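PDB 3VTH: hydrogenase maturation factor from Thermoanaerobacter tengcongensis, which probably transfers a carbamoyl group from carbamoyl phosphate to the C-terminal cysteine of HypE, using ATP, during maturation of [NiFe]-hydrogenases. Local coordinates for residues Ala11-Ile16 / Gly48-Val53; Asn15-Val20 / Ile77-Val82; Glu52-Glu57 / Val85-Tyr90. All blocks are in the same frame, centred on the assembly; numbering follows the deposited sequence. Where two conformers were deposited one is given.

Interaction 1 (Ala11-Ile16 / Gly48-Val53); sequences ARQINI and GLYIEV
Six backbone hydrogen bonds tie Ala11-Ile16 to Gly48-Val53, two each for the pairs Arg12-Val53, Ile14-Ile51 and Ile16-Leu49. The strands run antiparallel, their axes at 168°, as neighbours in the sheet of the acylphosphatase-like domain. Arg12 N to Val53 O measures 2.8 Å; Ile51 N to Ile14 O is as short but bends to 140° at the hydrogen. In the non-hydrogen-bonded pairs the backbones close up through CA-H...O contacts, Gln13 CA lying 3.3 Å from Ile51 O.

Within its own strand, the Tyr50 hydroxyl donates a hydrogen bond to Glu52 OE2 at 2.5 Å, on the anti side of the carboxylate. Tyr50 CG stands anti to the backbone N (chi1 -179°), which carries the ring along the strand toward Glu52 and across the side chain of Gln13; Gln13 CG comes 3.9 Å from Tyr50 CE2. Tyr43, on strand 39-45, stacks on the same ring. A leucine in place of Tyr50 would probably leave Glu52 OE2 without this donor, Tyr43 without its stacking partner and Gln13 CG without the ring carbons it packs against.

Ile14, Ile16, Leu49, Ile51 and Val53 project from the other face of the sheet, which helices 25-35 and 57-69 cover. Leu49 also touches Asn44 and Arg26, the predicted acylphosphatase active-site residues. At Gly48 a CB would collide with Ile16 O. Ile14 and Ile51 meet through their CB atoms, whereas Ile14 CD1 reaches obliquely to Val53 CG2. Ile16 CD1 touches two methyls of the other strand, Leu49 CD2 and Ile51 CD1, each at 4.0 Å.

Interaction 2 (Asn15-Val20 / Ile77-Val82); sequences NIFGIV and IDEIQV
Phe17 O accepts from two successive amides of the neighbouring strand: Asp78 N at 2.9 Å and, weakly, Glu79 N at 3.4 Å. The Phe17 amide donates in turn to Glu79 O. One pair farther along, Asn15 and Gln81 exchange both backbone bonds, the shorter running from Gln81 N to Asn15 O at 2.7 Å. Carbonyls that already accept an N-H also face CA-H groups, Asn15 O that of Ile80 and Glu79 O that of Ile16.

Asp78 and Glu79 together opposite Phe17 make a classic beta bulge. It interrupts the antiparallel pairing of strands 10-17 and 76-85 in the sheet of the acylphosphatase-like domain, and the register slips by one residue before Gly18 faces Ile77. Gly18, with phi at 122°, lies in a region open mainly to glycine, and a CB there would clash with Asp78 N. In one of two conformers modelled for Asp78, its OD2 bonds to the hydroxyl of Tyr420, far along the sequence in the Kae1-like part.

On the face carrying Phe17, Glu79 and Gln81, both polar atoms of the Gln81 amide are engaged. Gln81 NE2 donates to Glu79 OE1 at 2.9 Å, meeting it from above the carboxylate plane, while Gln81 OE1 accepts from Arg83 NH1. This amide stands at the edge of the Phe17 ring, its CD 3.4 Å from Phe17 CE1 and the two planes 74° apart. Phe17 CG lies beside its own backbone N (chi1 -56°), directing the ring along the strand toward Gln81, with Glu79 alongside.

Ile16 and Ile80 share the other face, where Ile16 CG2 also packs on Ile77 CG2 at 3.9 Å. Val20, past the corner at Gly18, brings its CG1 to Ile77 CG1 at about a right angle.

Interaction 3 (Glu52-Glu57 / Val85-Tyr90); sequences EVEGEE and VEVKEY
Glu54, Glu52 and Tyr90 carry most of this contact. Glu54 extends from the strand into the loop 85-90, where its carboxylate is gripped by backbone amides: Lys88 N gives a nearly straight bond to OE1 on the syn side, and Tyr90 N reaches Glu54 OE2 at 3.2 Å from above the carboxylate plane. A water donates to both Glu54 OE2 and Tyr90 O, joining the carboxylate to the loop a third way.

Glu52 OE1 takes two more donors from opposite faces of its plane, the Tyr90 hydroxyl at 2.6 Å and Lys88 NZ at 2.9 Å, the latter a salt bridge. Lys88 bends at its last torsion (chi4 78°) to bring the ammonium there, and its charge is likely to favour the ionised carboxylate. Glu52 OE2 is held by Tyr50.

The Tyr90 ring presents an edge to both acids: Glu52 OE1 lies in its plane, and Glu54 CD stands 3.5 Å from Tyr90 CD2. Strand 48-55 thus anchors, through two glutamates, the irregular loop leading from strand 76-85 to strand 93-95 in the ferredoxin-like alpha/beta sandwich of the acylphosphatase family.

How the interactions relate
All three contacts lie in the acylphosphatase-like domain near the N-terminus and on one mixed sheet, ordered 76-85, 10-17, 48-55, 39-45, 93-95. Strand 10-17 is the shared member of interactions 1 and 2, whose centres are about 10 Å apart: it pairs with 48-55 on one flank and with 76-85 on the other. Interaction 3, centred about 11 Å from interaction 1, continues along strand 48-55 and shares Glu52 and Val53 with it. Along the chain 11-16 and 15-20 come first, then 48-53 and 52-57, then 77-82 and 85-90. Interactions 2 and 3, about 20 Å apart, therefore interleave; they do not touch, but 77-82 and 85-90 adjoin in sequence.

Interaction 1 (Ala11-Ile16 / Gly48-Val53)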
loop_
_atom_site.group_PDB
_atom_site.type_symbol
_atom_site.label_atom_id
_atom_site.label_comp_id
_atom_site.label_asym_id
_atom_site.label_seq_id
_atom_site.Cartn_x
_atom_site.Cartn_y
_atom_site.Cartn_z
ATOM N N ALA A 11 -23.771 -37.782 2.171
ATOM C CA ALA A 11 -22.407 -37.280 2.093
ATOM C C ALA A 11 -22.330 -36.029 1.231
ATOM O O ALA A 11 -23.009 -35.916 0.214
ATOM C CB ALA A 11 -21.471 -38.363 1.568
ATOM N N ARG A 12 -21.506 -35.080 1.655
ATOM C CA ARG A 12 -21.265 -33.878 0.875
ATOM C C ARG A 12 -19.774 -33.616 0.747
ATOM O O ARG A 12 -19.032 -33.791 1.699
ATOM C CB ARG A 12 -21.920 -32.657 1.533
ATOM C CG ARG A 12 -23.429 -32.688 1.575
ATOM C CD ARG A 12 -24.029 -32.606 0.195
ATOM N NE ARG A 12 -25.489 -32.578 0.263
ATOM C CZ ARG A 12 -26.261 -33.659 0.317
ATOM N NH1 ARG A 12 -25.725 -34.879 0.307
ATOM N NH2 ARG A 12 -27.579 -33.517 0.373
ATOM N N GLN A 13 -19.340 -33.208 -0.442
ATOM C CA GLN A 13 -17.991 -32.683 -0.602
ATOM C C GLN A 13 -18.104 -31.170 -0.672
ATOM O O GLN A 13 -18.950 -30.647 -1.400
ATOM C CB GLN A 13 -17.351 -33.241 -1.866
ATOM C CG GLN A 13 -16.016 -32.613 -2.220
ATOM C CD GLN A 13 -15.646 -32.912 -3.657
ATOM O OE1 GLN A 13 -15.885 -34.016 -4.149
ATOM N NE2 GLN A 13 -15.079 -31.929 -4.344
ATOM N N ILE A 14 -17.269 -30.480 0.105
ATOM C CA ILE A 14 -17.305 -29.025 0.217
ATOM C C ILE A 14 -15.913 -28.441 -0.064
ATOM O O ILE A 14 -14.933 -28.823 0.571
ATOM C CB ILE A 14 -17.821 -28.569 1.618
ATOM C CG1 ILE A 14 -19.211 -29.162 1.911
ATOM C CG2 ILE A 14 -17.870 -27.022 1.713
ATOM C CD1 ILE A 14 -19.585 -29.212 3.399
ATOM N N ASN A 15 -15.832 -27.532 -1.027
ATOM C CA ASN A 15 -14.580 -26.832 -1.335
ATOM C C ASN A 15 -14.757 -25.363 -1.027
ATOM O O ASN A 15 -15.765 -24.752 -1.417
ATOM C CB ASN A 15 -14.213 -27.000 -2.808
ATOM C CG ASN A 15 -13.880 -28.420 -3.153
ATOM O OD1 ASN A 15 -12.733 -28.848 -3.017
ATOM N ND2 ASN A 15 -14.878 -29.174 -3.575
ATOM N N ILE A 16 -13.790 -24.803 -0.311
ATOM C CA ILE A 16 -13.853 -23.407 0.082
ATOM C C ILE A 16 -12.637 -22.682 -0.502
ATOM O O ILE A 16 -11.511 -23.186 -0.422
ATOM C CB ILE A 16 -13.915 -23.264 1.607
ATOM C CG1 ILE A 16 -14.974 -24.235 2.183
ATOM C CG2 ILE A 16 -14.143 -21.770 2.017
ATOM C CD1 ILE A 16 -15.319 -24.014 3.613
ATOM N N GLY A 48 -7.343 -24.476 -2.008
ATOM C CA GLY A 48 -7.998 -23.963 -0.831
ATOM C C GLY A 48 -8.216 -24.996 0.259
ATOM O O GLY A 48 -7.265 -25.605 0.776
ATOM N N LEU A 49 -9.482 -25.183 0.611
ATOM C CA LEU A 49 -9.851 -26.109 1.661
ATOM C C LEU A 49 -10.803 -27.144 1.088
ATOM O O LEU A 49 -11.732 -26.800 0.351
ATOM C CB LEU A 49 -10.470 -25.360 2.849
ATOM C CG LEU A 49 -10.799 -26.233 4.067
ATOM C CD1 LEU A 49 -9.550 -26.532 4.890
ATOM C CD2 LEU A 49 -11.861 -25.568 4.902
ATOM N N TYR A 50 -10.520 -28.405 1.386
ATOM C CA TYR A 50 -11.323 -29.540 0.952
ATOM C C TYR A 50 -11.941 -30.267 2.159
ATOM O O TYR A 50 -11.244 -30.610 3.139
ATOM C CB TYR A 50 -10.441 -30.499 0.163
ATOM C CG TYR A 50 -11.142 -31.729 -0.374
ATOM C CD1 TYR A 50 -11.440 -32.805 0.455
ATOM C CD2 TYR A 50 -11.487 -31.816 -1.718
ATOM C CE1 TYR A 50 -12.060 -33.952 -0.050
ATOM C CE2 TYR A 50 -12.117 -32.940 -2.227
ATOM C CZ TYR A 50 -12.396 -34.003 -1.388
ATOM O OH TYR A 50 -13.016 -35.109 -1.899
ATOM N N ILE A 51 -13.242 -30.524 2.069
ATOM C CA ILE A 51 -14.000 -31.181 3.141
ATOM C C ILE A 51 -14.879 -32.277 2.559
ATOM O O ILE A 51 -15.498 -32.088 1.510
ATOM C CB ILE A 51 -14.928 -30.182 3.888
ATOM C CG1 ILE A 51 -14.134 -29.025 4.509
ATOM C CG2 ILE A 51 -15.736 -30.892 4.994
ATOM C CD1 ILE A 51 -14.995 -27.790 4.812
ATOM N N GLU A 52 -14.915 -33.420 3.244
ATOM C CA GLU A 52 -15.907 -34.473 3.005
ATOM C C GLU A 52 -16.609 -34.725 4.335
ATOM O O GLU A 52 -15.945 -35.017 5.340
ATOM C CB GLU A 52 -15.238 -35.773 2.552
ATOM C CG GLU A 52 -14.616 -35.723 1.156
ATOM C CD GLU A 52 -14.051 -37.068 0.677
ATOM O OE1 GLU A 52 -14.411 -38.128 1.240
ATOM O OE2 GLU A 52 -13.239 -37.057 -0.283
ATOM N N VAL A 53 -17.933 -34.578 4.354
ATOM C CA VAL A 53 -18.719 -34.860 5.568
ATOM C C VAL A 53 -19.828 -35.850 5.252
ATOM O O VAL A 53 -20.424 -35.791 4.171
ATOM C CB VAL A 53 -19.320 -33.580 6.222
ATOM C CG1 VAL A 53 -18.240 -32.799 6.978
ATOM C CG2 VAL A 53 -19.996 -32.681 5.172
#

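Interaction 2 (Asn15-Val20 / Ile77-Val82)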
loop_
_atom_site.group_PDB
_atom_site.type_symbol
_atom_site.label_atom_id
_atom_site.label_comp_id
_atom_site.label_asym_id
_atom_site.label_seq_id
_atom_site.Cartn_x
_atom_site.Cartn_y
_atom_site.Cartn_z
ATOM N N ASN A 15 -15.832 -27.532 -1.027
ATOM C CA ASN A 15 -14.580 -26.832 -1.335
ATOM C C ASN A 15 -14.757 -25.363 -1.027
ATOM O O ASN A 15 -15.765 -24.752 -1.417
ATOM C CB ASN A 15 -14.213 -27.000 -2.808
ATOM C CG ASN A 15 -13.880 -28.420 -3.153
ATOM O OD1 ASN A 15 -12.733 -28.848 -3.017
ATOM N ND2 ASN A 15 -14.878 -29.174 -3.575
ATOM N N ILE A 16 -13.790 -24.803 -0.311
ATOM C CA ILE A 16 -13.853 -23.407 0.082
ATOM C C ILE A 16 -12.637 -22.682 -0.502
ATOM O O ILE A 16 -11.511 -23.186 -0.422
ATOM C CB ILE A 16 -13.915 -23.264 1.607
ATOM C CG1 ILE A 16 -14.974 -24.235 2.183
ATOM C CG2 ILE A 16 -14.143 -21.770 2.017
ATOM C CD1 ILE A 16 -15.319 -24.014 3.613
ATOM N N PHE A 17 -12.885 -21.518 -1.100
ATOM C CA PHE A 17 -11.872 -20.777 -1.841
ATOM C C PHE A 17 -11.704 -19.370 -1.283
ATOM O O PHE A 17 -12.658 -18.795 -0.769
ATOM C CB PHE A 17 -12.268 -20.675 -3.326
ATOM C CG PHE A 17 -12.517 -22.009 -3.982
ATOM C CD1 PHE A 17 -13.808 -22.458 -4.207
ATOM C CD2 PHE A 17 -11.454 -22.821 -4.359
ATOM C CE1 PHE A 17 -14.048 -23.704 -4.821
ATOM C CE2 PHE A 17 -11.673 -24.064 -4.967
ATOM C CZ PHE A 17 -12.976 -24.506 -5.200
ATOM N N GLY A 18 -10.503 -18.816 -1.445
ATOM C CA GLY A 18 -10.163 -17.474 -0.963
ATOM C C GLY A 18 -8.978 -17.556 -0.019
ATOM O O GLY A 18 -8.135 -18.446 -0.143
ATOM N N ILE A 19 -8.885 -16.612 0.915
ATOM C CA ILE A 19 -7.900 -16.737 1.979
ATOM C C ILE A 19 -8.494 -17.710 3.006
ATOM O O ILE A 19 -9.295 -17.333 3.863
ATOM C CB ILE A 19 -7.518 -15.379 2.603
ATOM C CG1 ILE A 19 -6.937 -14.447 1.517
ATOM C CG2 ILE A 19 -6.525 -15.582 3.795
ATOM C CD1 ILE A 19 -6.605 -13.014 1.996
ATOM N N VAL A 20 -8.140 -18.977 2.866
ATOM C CA VAL A 20 -8.789 -20.032 3.642
ATOM C C VAL A 20 -7.760 -20.988 4.268
ATOM O O VAL A 20 -8.136 -22.035 4.811
ATOM C CB VAL A 20 -9.821 -20.794 2.783
ATOM C CG1 VAL A 20 -10.944 -19.852 2.307
ATOM C CG2 VAL A 20 -9.140 -21.461 1.565
ATOM N N ILE A 77 -13.284 -15.585 2.579
ATOM C CA ILE A 77 -13.915 -16.577 1.723
ATOM C C ILE A 77 -14.549 -15.919 0.509
ATOM O O ILE A 77 -15.340 -14.981 0.650
ATOM C CB ILE A 77 -15.009 -17.359 2.498
ATOM C CG1 ILE A 77 -14.389 -18.126 3.679
ATOM C CG2 ILE A 77 -15.812 -18.287 1.544
ATOM C CD1 ILE A 77 -15.433 -18.755 4.626
ATOM N N ASP A 78 -14.200 -16.388 -0.690
ATOM C CA ASP A 78 -14.799 -15.887 -1.928
ATOM C C ASP A 78 -15.828 -16.859 -2.533
ATOM O O ASP A 78 -16.697 -16.455 -3.279
ATOM C CB ASP A 78 -13.703 -15.557 -2.951
ATOM C CG ASP A 78 -12.768 -14.463 -2.471
ATOM O OD1 ASP A 78 -13.261 -13.419 -1.990
ATOM O OD2 ASP A 78 -11.535 -14.652 -2.569
ATOM N N GLU A 79 -15.691 -18.155 -2.228
ATOM C CA GLU A 79 -16.609 -19.169 -2.781
ATOM C C GLU A 79 -16.641 -20.440 -1.943
ATOM O O GLU A 79 -15.597 -20.905 -1.438
ATOM C CB GLU A 79 -16.260 -19.509 -4.241
ATOM C CG GLU A 79 -17.217 -20.520 -4.922
ATOM C CD GLU A 79 -16.811 -20.874 -6.352
ATOM O OE1 GLU A 79 -17.632 -21.490 -7.063
ATOM O OE2 GLU A 79 -15.675 -20.535 -6.766
ATOM N N ILE A 80 -17.850 -20.987 -1.801
ATOM C CA ILE A 80 -18.072 -22.284 -1.164
ATOM C C ILE A 80 -18.808 -23.160 -2.185
ATOM O O ILE A 80 -19.859 -22.767 -2.688
ATOM C CB ILE A 80 -18.935 -22.151 0.137
ATOM C CG1 ILE A 80 -18.194 -21.345 1.212
ATOM C CG2 ILE A 80 -19.335 -23.526 0.686
ATOM C CD1 ILE A 80 -19.049 -20.955 2.427
ATOM N N GLN A 81 -18.250 -24.323 -2.511
ATOM C CA GLN A 81 -18.913 -25.250 -3.440
ATOM C C GLN A 81 -19.321 -26.480 -2.654
ATOM O O GLN A 81 -18.535 -27.005 -1.869
ATOM C CB GLN A 81 -18.001 -25.658 -4.608
ATOM C CG GLN A 81 -17.616 -24.532 -5.558
ATOM C CD GLN A 81 -16.655 -24.978 -6.658
ATOM O OE1 GLN A 81 -16.109 -26.090 -6.626
ATOM N NE2 GLN A 81 -16.441 -24.105 -7.633
ATOM N N VAL A 82 -20.553 -26.929 -2.856
ATOM C CA VAL A 82 -21.082 -28.081 -2.129
ATOM C C VAL A 82 -21.624 -29.075 -3.152
ATOM O O VAL A 82 -22.418 -28.705 -4.013
ATOM C CB VAL A 82 -22.196 -27.638 -1.144
ATOM C CG1 VAL A 82 -22.885 -28.841 -0.463
ATOM C CG2 VAL A 82 -21.639 -26.650 -0.109
#

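Interaction 3 (Glu52-Glu57 / Val85-Tyr90)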
loop_
_atom_site.group_PDB
_atom_site.type_symbol
_atom_site.label_atom_id
_atom_site.label_comp_id
_atom_site.label_asym_id
_atom_site.label_seq_id
_atom_site.Cartn_x
_atom_site.Cartn_y
_atom_site.Cartn_z
ATOM N N GLU A 52 -14.915 -33.420 3.244
ATOM C CA GLU A 52 -15.907 -34.473 3.005
ATOM C C GLU A 52 -16.609 -34.725 4.335
ATOM O O GLU A 52 -15.945 -35.017 5.340
ATOM C CB GLU A 52 -15.238 -35.773 2.552
ATOM C CG GLU A 52 -14.616 -35.723 1.156
ATOM C CD GLU A 52 -14.051 -37.068 0.677
ATOM O OE1 GLU A 52 -14.411 -38.128 1.240
ATOM O OE2 GLU A 52 -13.239 -37.057 -0.283
ATOM N N VAL A 53 -17.933 -34.578 4.354
ATOM C CA VAL A 53 -18.719 -34.860 5.568
ATOM C C VAL A 53 -19.828 -35.850 5.252
ATOM O O VAL A 53 -20.424 -35.791 4.171
ATOM C CB VAL A 53 -19.320 -33.580 6.222
ATOM C CG1 VAL A 53 -18.240 -32.799 6.978
ATOM C CG2 VAL A 53 -19.996 -32.681 5.172
ATOM N N GLU A 54 -20.062 -36.766 6.191
ATOM C CA GLU A 54 -21.143 -37.745 6.122
ATOM C C GLU A 54 -21.912 -37.688 7.425
ATOM O O GLU A 54 -21.306 -37.709 8.499
ATOM C CB GLU A 54 -20.603 -39.177 5.936
ATOM C CG GLU A 54 -19.585 -39.289 4.814
ATOM C CD GLU A 54 -19.197 -40.710 4.462
ATOM O OE1 GLU A 54 -18.769 -40.894 3.303
ATOM O OE2 GLU A 54 -19.297 -41.629 5.316
ATOM N N GLY A 55 -23.232 -37.590 7.315
ATOM C CA GLY A 55 -24.143 -37.690 8.465
ATOM C C GLY A 55 -25.586 -37.409 8.068
ATOM O O GLY A 55 -25.948 -37.524 6.890
ATOM N N GLU A 56 -26.410 -37.051 9.052
ATOM C CA GLU A 56 -27.780 -36.626 8.802
ATOM C C GLU A 56 -27.776 -35.322 8.029
ATOM O O GLU A 56 -26.930 -34.452 8.268
ATOM C CB GLU A 56 -28.558 -36.438 10.109
ATOM C CG GLU A 56 -28.759 -37.705 10.927
ATOM C CD GLU A 56 -29.822 -38.642 10.363
ATOM O OE1 GLU A 56 -29.865 -39.803 10.811
ATOM O OE2 GLU A 56 -30.629 -38.233 9.490
ATOM N N GLU A 57 -28.724 -35.192 7.101
ATOM C CA GLU A 57 -28.849 -33.994 6.269
ATOM C C GLU A 57 -28.948 -32.738 7.132
ATOM O O GLU A 57 -28.338 -31.719 6.819
ATOM C CB GLU A 57 -30.082 -34.091 5.365
ATOM C CG GLU A 57 -30.240 -32.900 4.404
ATOM C CD GLU A 57 -31.474 -33.014 3.522
ATOM O OE1 GLU A 57 -31.460 -32.436 2.412
ATOM O OE2 GLU A 57 -32.462 -33.675 3.924
ATOM N N VAL A 85 -22.192 -36.447 -2.793
ATOM C CA VAL A 85 -21.295 -37.552 -3.166
ATOM C C VAL A 85 -21.778 -38.822 -2.495
ATOM O O VAL A 85 -22.645 -38.764 -1.628
ATOM C CB VAL A 85 -19.800 -37.282 -2.788
ATOM C CG1 VAL A 85 -19.233 -36.120 -3.594
ATOM C CG2 VAL A 85 -19.621 -37.042 -1.275
ATOM N N GLU A 86 -21.225 -39.965 -2.890
ATOM C CA GLU A 86 -21.607 -41.244 -2.272
ATOM C C GLU A 86 -20.984 -41.375 -0.878
ATOM O O GLU A 86 -19.928 -40.810 -0.610
ATOM C CB GLU A 86 -21.199 -42.430 -3.148
ATOM C CG GLU A 86 -21.612 -42.319 -4.624
ATOM C CD GLU A 86 -23.040 -41.797 -4.836
ATOM O OE1 GLU A 86 -23.181 -40.635 -5.297
ATOM O OE2 GLU A 86 -24.006 -42.532 -4.533
ATOM N N VAL A 87 -21.656 -42.112 -0.003
ATOM C CA VAL A 87 -21.178 -42.360 1.359
ATOM C C VAL A 87 -20.041 -43.393 1.361
ATOM O O VAL A 87 -20.144 -44.436 0.720
ATOM C CB VAL A 87 -22.344 -42.850 2.248
ATOM C CG1 VAL A 87 -21.860 -43.250 3.651
ATOM C CG2 VAL A 87 -23.439 -41.782 2.313
ATOM N N LYS A 88 -18.961 -43.092 2.080
ATOM C CA LYS A 88 -17.812 -44.007 2.163
ATOM C C LYS A 88 -17.801 -44.800 3.462
ATOM O O LYS A 88 -16.989 -45.713 3.629
ATOM C CB LYS A 88 -16.500 -43.226 2.058
ATOM C CG LYS A 88 -16.188 -42.703 0.672
ATOM C CD LYS A 88 -14.803 -42.074 0.640
ATOM C CE LYS A 88 -14.546 -41.398 -0.693
ATOM N NZ LYS A 88 -15.236 -40.083 -0.735
ATOM N N GLU A 89 -18.685 -44.418 4.385
ATOM C CA GLU A 89 -18.741 -44.990 5.732
ATOM C C GLU A 89 -17.469 -44.745 6.547
ATOM O O GLU A 89 -16.909 -45.660 7.169
ATOM C CB GLU A 89 -19.091 -46.471 5.700
ATOM C CG GLU A 89 -20.533 -46.723 5.355
ATOM C CD GLU A 89 -20.896 -48.181 5.468
ATOM O OE1 GLU A 89 -20.367 -48.982 4.669
ATOM O OE2 GLU A 89 -21.706 -48.525 6.357
ATOM N N TYR A 90 -17.021 -43.495 6.532
ATOM C CA TYR A 90 -16.009 -43.033 7.464
ATOM C C TYR A 90 -16.458 -43.345 8.883
ATOM O O TYR A 90 -17.633 -43.170 9.216
ATOM C CB TYR A 90 -15.845 -41.534 7.328
ATOM C CG TYR A 90 -15.116 -41.076 6.097
ATOM C CD1 TYR A 90 -13.745 -41.273 5.966
ATOM C CD2 TYR A 90 -15.785 -40.386 5.085
ATOM C CE1 TYR A 90 -13.043 -40.804 4.840
ATOM C CE2 TYR A 90 -15.095 -39.907 3.953
ATOM C CZ TYR A 90 -13.724 -40.132 3.839
ATOM O OH TYR A 90 -13.031 -39.673 2.733
HETATM O O HOH W 1 -19.918 -42.257 7.910
#